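Local coordinates for protein homospermidine synthase (Legionella pneumophila subsp. pneumophila str. Philadelphia 1, PDB 2PH5) that probably catalyses the NAD-dependent formation of the polyamine homospermidine and binds NAD, at residues A[205-210]-A[357-362]; A[284-289]-A[320-325]. All coordinates share one frame; numbering follows the deposited sequence.

Interaction 1: A[205-210]-A[357-362]; sequences VAEQDS and DELGVL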
loop_
_atom_site.group_PDB
_atom_site.type_symbol
_atom_site.label_atom_id
_atom_site.label_comp_id
_atom_site.label_asym_id
_atom_site.label_seq_id
_atom_site.Cartn_x
_atom_site.Cartn_y
_atom_site.Cartn_z
ATOM N N VAL A 205 -3.539 20.713 -0.066
ATOM C CA VAL A 205 -2.928 20.626 1.244
ATOM C C VAL A 205 -2.138 19.365 0.941
ATOM O O VAL A 205 -2.693 18.262 0.924
ATOM C CB VAL A 205 -3.952 20.358 2.372
ATOM C CG1 VAL A 205 -3.219 20.160 3.694
ATOM C CG2 VAL A 205 -4.922 21.544 2.491
ATOM N N ALA A 206 -0.863 19.548 0.614
ATOM C CA ALA A 206 0.002 18.434 0.253
ATOM C C ALA A 206 0.916 18.063 1.408
ATOM O O ALA A 206 1.757 18.856 1.834
ATOM C CB ALA A 206 0.818 18.793 -0.980
ATOM N N GLU A 207 0.733 16.850 1.917
ATOM C CA GLU A 207 1.524 16.360 3.035
ATOM C C GLU A 207 2.056 14.978 2.722
ATOM O O GLU A 207 1.385 14.167 2.081
ATOM C CB GLU A 207 0.682 16.304 4.317
ATOM C CG GLU A 207 1.418 15.753 5.535
ATOM C CD GLU A 207 0.535 15.659 6.775
ATOM O OE1 GLU A 207 -0.590 16.209 6.750
ATOM O OE2 GLU A 207 0.967 15.044 7.782
ATOM N N GLN A 208 3.267 14.715 3.190
ATOM C CA GLN A 208 3.882 13.428 2.966
ATOM C C GLN A 208 4.658 13.021 4.206
ATOM O O GLN A 208 5.687 13.608 4.526
ATOM C CB GLN A 208 4.789 13.515 1.750
ATOM C CG GLN A 208 4.792 12.261 0.917
ATOM C CD GLN A 208 5.090 12.559 -0.532
ATOM O OE1 GLN A 208 5.434 11.665 -1.310
ATOM N NE2 GLN A 208 4.950 13.832 -0.910
ATOM N N ASP A 209 4.132 12.017 4.903
ATOM C CA ASP A 209 4.720 11.487 6.129
ATOM C C ASP A 209 5.658 10.350 5.757
ATOM O O ASP A 209 5.222 9.326 5.220
ATOM C CB ASP A 209 3.611 10.950 7.043
ATOM C CG ASP A 209 4.038 10.844 8.501
ATOM O OD1 ASP A 209 5.198 10.464 8.782
ATOM O OD2 ASP A 209 3.193 11.128 9.375
ATOM N N SER A 210 6.944 10.531 6.050
ATOM C CA SER A 210 7.953 9.516 5.753
ATOM C C SER A 210 8.524 8.884 7.026
ATOM O O SER A 210 9.560 8.228 6.984
ATOM C CB SER A 210 9.101 10.125 4.929
ATOM O OG SER A 210 9.802 11.124 5.652
ATOM N N ASP A 357 7.935 14.751 8.455
ATOM C CA ASP A 357 6.580 15.029 8.032
ATOM C C ASP A 357 6.568 16.350 7.270
ATOM O O ASP A 357 6.876 17.401 7.840
ATOM C CB ASP A 357 5.666 15.116 9.257
ATOM C CG ASP A 357 4.194 15.023 8.898
ATOM O OD1 ASP A 357 3.812 15.544 7.827
ATOM O OD2 ASP A 357 3.421 14.442 9.692
ATOM N N GLU A 358 6.243 16.289 5.978
ATOM C CA GLU A 358 6.183 17.493 5.154
ATOM C C GLU A 358 4.761 17.949 4.978
ATOM O O GLU A 358 4.062 17.477 4.090
ATOM C CB GLU A 358 6.767 17.274 3.761
ATOM C CG GLU A 358 8.240 17.483 3.691
ATOM C CD GLU A 358 8.707 18.000 2.339
ATOM O OE1 GLU A 358 8.272 17.460 1.283
ATOM O OE2 GLU A 358 9.528 18.946 2.348
ATOM N N LEU A 359 4.336 18.874 5.825
ATOM C CA LEU A 359 2.986 19.407 5.758
ATOM C C LEU A 359 3.033 20.790 5.128
ATOM O O LEU A 359 3.837 21.627 5.530
ATOM C CB LEU A 359 2.385 19.506 7.159
ATOM C CG LEU A 359 1.055 20.262 7.237
ATOM C CD1 LEU A 359 0.021 19.535 6.396
ATOM C CD2 LEU A 359 0.588 20.365 8.703
ATOM N N GLY A 360 2.182 21.026 4.136
ATOM C CA GLY A 360 2.170 22.323 3.492
ATOM C C GLY A 360 1.051 22.468 2.483
ATOM O O GLY A 360 0.221 21.572 2.335
ATOM N N VAL A 361 1.035 23.604 1.794
ATOM C CA VAL A 361 0.020 23.890 0.791
ATOM C C VAL A 361 0.623 24.167 -0.575
ATOM O O VAL A 361 1.622 24.869 -0.706
ATOM C CB VAL A 361 -0.838 25.105 1.179
ATOM C CG1 VAL A 361 -1.784 24.727 2.301
ATOM C CG2 VAL A 361 0.059 26.253 1.603
ATOM N N LEU A 362 -0.006 23.612 -1.597
ATOM C CA LEU A 362 0.463 23.777 -2.953
ATOM C C LEU A 362 -0.494 24.677 -3.711
ATOM O O LEU A 362 -1.682 24.365 -3.829
ATOM C CB LEU A 362 0.539 22.405 -3.619
ATOM C CG LEU A 362 1.122 22.282 -5.024
ATOM C CD1 LEU A 362 2.549 22.822 -5.019
ATOM C CD2 LEU A 362 1.092 20.808 -5.467
#
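E207 and D357 stand on one face of the sheet, and CG anti to the backbone N in both (chi1 178° and -164°) carries the two carboxylates together. E207 then runs on extended, and its OE2 comes 2.9 Å from D357 OD1. The two side chains cross obliquely, their carboxylate planes 34° apart. D209, next on that face, brings OD2 to 3.3 Å from D357 OD2. No hydrogen bond is assigned between these oxygens; their polar partners include residues outside the pair of strands, E207 OE1 being bonded to Y319 OH, D357 OD2 to T392 OG1, and D209 OD2 to T225 OG1. Beside the acids, L359 lays its CD1 methyl 3.4 Å from E207 OE1, so the carboxylate has an apolar neighbour along one branch. The same methyl lies 4.3 Å from V205 CG1.

The backbone evidence is that of two antiparallel neighbours, strands 202-213 and 352-364, inside the mixed sheet of the saccharopine dehydrogenase-like C-terminal domain. Q208 with E358 is the firm hydrogen-bonded pair: Q208 N to E358 O measures 3.0 Å, and the nearly straight return bond from E358 N reaches Q208 O at 3.1 Å from above the carbonyl plane. E358 O also receives a CA-H...O contact from E207 CA, at 3.0 Å. The exchange between A206 and G360 is weak in both directions, its bonds being bent.

Helix 158-176 packs on the face bearing V205, L359 and V361, where V205 touches N159 and L359 touches A158, two NAD-binding residues. A206 and E358 belong to the reverse face, where the carboxylate of E358 turns to the hydroxyls of T280, T282 and T376; A206 CB also lies 4.5 Å from L362 CB.

Interaction 2: A[284-289]-A[320-325]; sequences GAFHGF and AYNPCP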
loop_
_atom_site.group_PDB
_atom_site.type_symbol
_atom_site.label_atom_id
_atom_site.label_comp_id
_atom_site.label_asym_id
_atom_site.label_seq_id
_atom_site.Cartn_x
_atom_site.Cartn_y
_atom_site.Cartn_z
ATOM N N GLY A 284 8.932 15.207 -4.030
ATOM C CA GLY A 284 8.433 15.621 -5.333
ATOM C C GLY A 284 7.068 15.048 -5.671
ATOM O O GLY A 284 6.274 14.759 -4.773
ATOM N N ALA A 285 6.806 14.886 -6.966
ATOM C CA ALA A 285 5.542 14.347 -7.471
ATOM C C ALA A 285 5.183 13.059 -6.755
ATOM O O ALA A 285 6.043 12.210 -6.541
ATOM C CB ALA A 285 5.652 14.076 -8.964
ATOM N N PHE A 286 3.915 12.906 -6.392
ATOM C CA PHE A 286 3.479 11.690 -5.719
ATOM C C PHE A 286 1.974 11.523 -5.855
ATOM O O PHE A 286 1.292 12.400 -6.384
ATOM C CB PHE A 286 3.850 11.739 -4.229
ATOM C CG PHE A 286 3.016 12.704 -3.433
ATOM C CD1 PHE A 286 3.192 14.081 -3.577
ATOM C CD2 PHE A 286 2.029 12.240 -2.567
ATOM C CE1 PHE A 286 2.396 14.986 -2.872
ATOM C CE2 PHE A 286 1.222 13.134 -1.854
ATOM C CZ PHE A 286 1.408 14.514 -2.008
ATOM N N HIS A 287 1.459 10.387 -5.396
ATOM C CA HIS A 287 0.023 10.156 -5.437
ATOM C C HIS A 287 -0.505 10.091 -4.013
ATOM O O HIS A 287 -0.266 9.121 -3.294
ATOM C CB HIS A 287 -0.322 8.851 -6.157
ATOM C CG HIS A 287 -0.144 8.909 -7.644
ATOM N ND1 HIS A 287 -0.634 7.937 -8.490
ATOM C CD2 HIS A 287 0.492 9.810 -8.431
ATOM C CE1 HIS A 287 -0.309 8.238 -9.735
ATOM N NE2 HIS A 287 0.375 9.369 -9.727
ATOM N N GLY A 288 -1.228 11.124 -3.601
ATOM C CA GLY A 288 -1.771 11.123 -2.254
ATOM C C GLY A 288 -3.236 10.715 -2.210
ATOM O O GLY A 288 -3.922 10.727 -3.234
ATOM N N PHE A 289 -3.713 10.331 -1.030
ATOM C CA PHE A 289 -5.109 9.958 -0.855
ATOM C C PHE A 289 -5.892 11.258 -0.739
ATOM O O PHE A 289 -5.447 12.196 -0.070
ATOM C CB PHE A 289 -5.319 9.140 0.434
ATOM C CG PHE A 289 -4.739 7.761 0.385
ATOM C CD1 PHE A 289 -3.403 7.545 0.716
ATOM C CD2 PHE A 289 -5.516 6.681 -0.030
ATOM C CE1 PHE A 289 -2.841 6.273 0.634
ATOM C CE2 PHE A 289 -4.969 5.406 -0.117
ATOM C CZ PHE A 289 -3.623 5.199 0.215
ATOM N N ALA A 320 -4.401 16.196 -0.392
ATOM C CA ALA A 320 -3.604 15.205 -1.132
ATOM C C ALA A 320 -2.645 14.640 -0.078
ATOM O O ALA A 320 -1.510 15.106 0.065
ATOM C CB ALA A 320 -2.814 15.885 -2.261
ATOM N N TYR A 321 -3.119 13.642 0.657
ATOM C CA TYR A 321 -2.369 13.038 1.757
ATOM C C TYR A 321 -1.664 11.727 1.466
ATOM O O TYR A 321 -2.206 10.837 0.816
ATOM C CB TYR A 321 -3.316 12.811 2.941
ATOM C CG TYR A 321 -2.667 12.322 4.225
ATOM C CD1 TYR A 321 -3.301 11.376 5.026
ATOM C CD2 TYR A 321 -1.459 12.863 4.683
ATOM C CE1 TYR A 321 -2.765 10.987 6.248
ATOM C CE2 TYR A 321 -0.913 12.478 5.915
ATOM C CZ TYR A 321 -1.575 11.540 6.692
ATOM O OH TYR A 321 -1.056 11.166 7.911
ATOM N N ASN A 322 -0.451 11.611 1.985
ATOM C CA ASN A 322 0.331 10.396 1.843
ATOM C C ASN A 322 0.880 10.167 3.243
ATOM O O ASN A 322 1.863 10.797 3.647
ATOM C CB ASN A 322 1.469 10.589 0.850
ATOM C CG ASN A 322 2.159 9.286 0.500
ATOM O OD1 ASN A 322 3.213 9.281 -0.130
ATOM N ND2 ASN A 322 1.565 8.173 0.901
ATOM N N PRO A 323 0.233 9.272 4.011
ATOM C CA PRO A 323 0.623 8.940 5.385
ATOM C C PRO A 323 1.943 8.183 5.469
ATOM O O PRO A 323 2.568 7.880 4.453
ATOM C CB PRO A 323 -0.555 8.109 5.876
ATOM C CG PRO A 323 -0.921 7.344 4.652
ATOM C CD PRO A 323 -0.869 8.401 3.559
ATOM N N CYS A 324 2.372 7.895 6.691
ATOM C CA CYS A 324 3.616 7.172 6.897
ATOM C C CYS A 324 3.434 5.760 6.349
ATOM O O CYS A 324 2.344 5.195 6.426
ATOM C CB CYS A 324 3.953 7.124 8.380
ATOM S SG CYS A 324 2.766 6.186 9.327
ATOM N N PRO A 325 4.498 5.168 5.783
ATOM C CA PRO A 325 4.393 3.812 5.230
ATOM C C PRO A 325 3.571 2.814 6.055
ATOM O O PRO A 325 2.889 1.956 5.488
ATOM C CB PRO A 325 5.857 3.385 5.049
ATOM C CG PRO A 325 6.644 4.357 5.883
ATOM C CD PRO A 325 5.888 5.642 5.745
#
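The F286 ring and the N322 side-chain amide lie almost parallel, 11° between their planes, and the two side chains slide past each other in opposite directions. F286 CE2 meets N322 CB at 3.7 Å, an oblique approach. The backbone supplies the ring's other neighbour: A320 O sits at its edge, in the ring plane, 3.6 Å from CZ. The bond from CA to CB of F286 heads toward 320-322, and CG between the backbone N and the carbonyl carbon (chi1 72°) then lays the ring beside N322.

F289 and P323 instead cross at about a right angle, CD1 of the phenylalanine 3.9 Å from CD of the proline. Between these two side-chain contacts, G288, which bears no side chain, lets the chains close up, its CA 3.1 Å from Y321 O. A single antiparallel bridge joins F289 and Y321; its reliable bond is Y321 N to F289 O at 2.8 Å. With the strand axes 98° apart, the pairing does not extend further.

Strand 286-289 pairs with 275-278 through F286 and G288, while 320-322 lies against 202-213. Helix 325-336 covers F289 through I331 and K335, and S336 and F332 of the second subunit pack on F286 and N322, respectively.

In the fold
Interactions 1 and 2 share the sheet formed in part by neighbouring strands 202-213 and 311-322, and their centres are about 8 Å apart. Two probable backbone hydrogen bonds join them: D209 N to N322 O at 2.9 Å and V205 O to A320 N at 3.0 Å. Side chains also meet, Q208 NE2 lying 3.2 Å from F286 CD1. Along the chain, interaction 2 is nested within the loop that interaction 1 closes. Interaction 1 is the nearer to the cofactor: the L359 side chain lies about 6 Å from NAD, against about 9 Å for Y321. Interaction 2 instead touches the second subunit, whereas no other chain touches the segments of interaction 1.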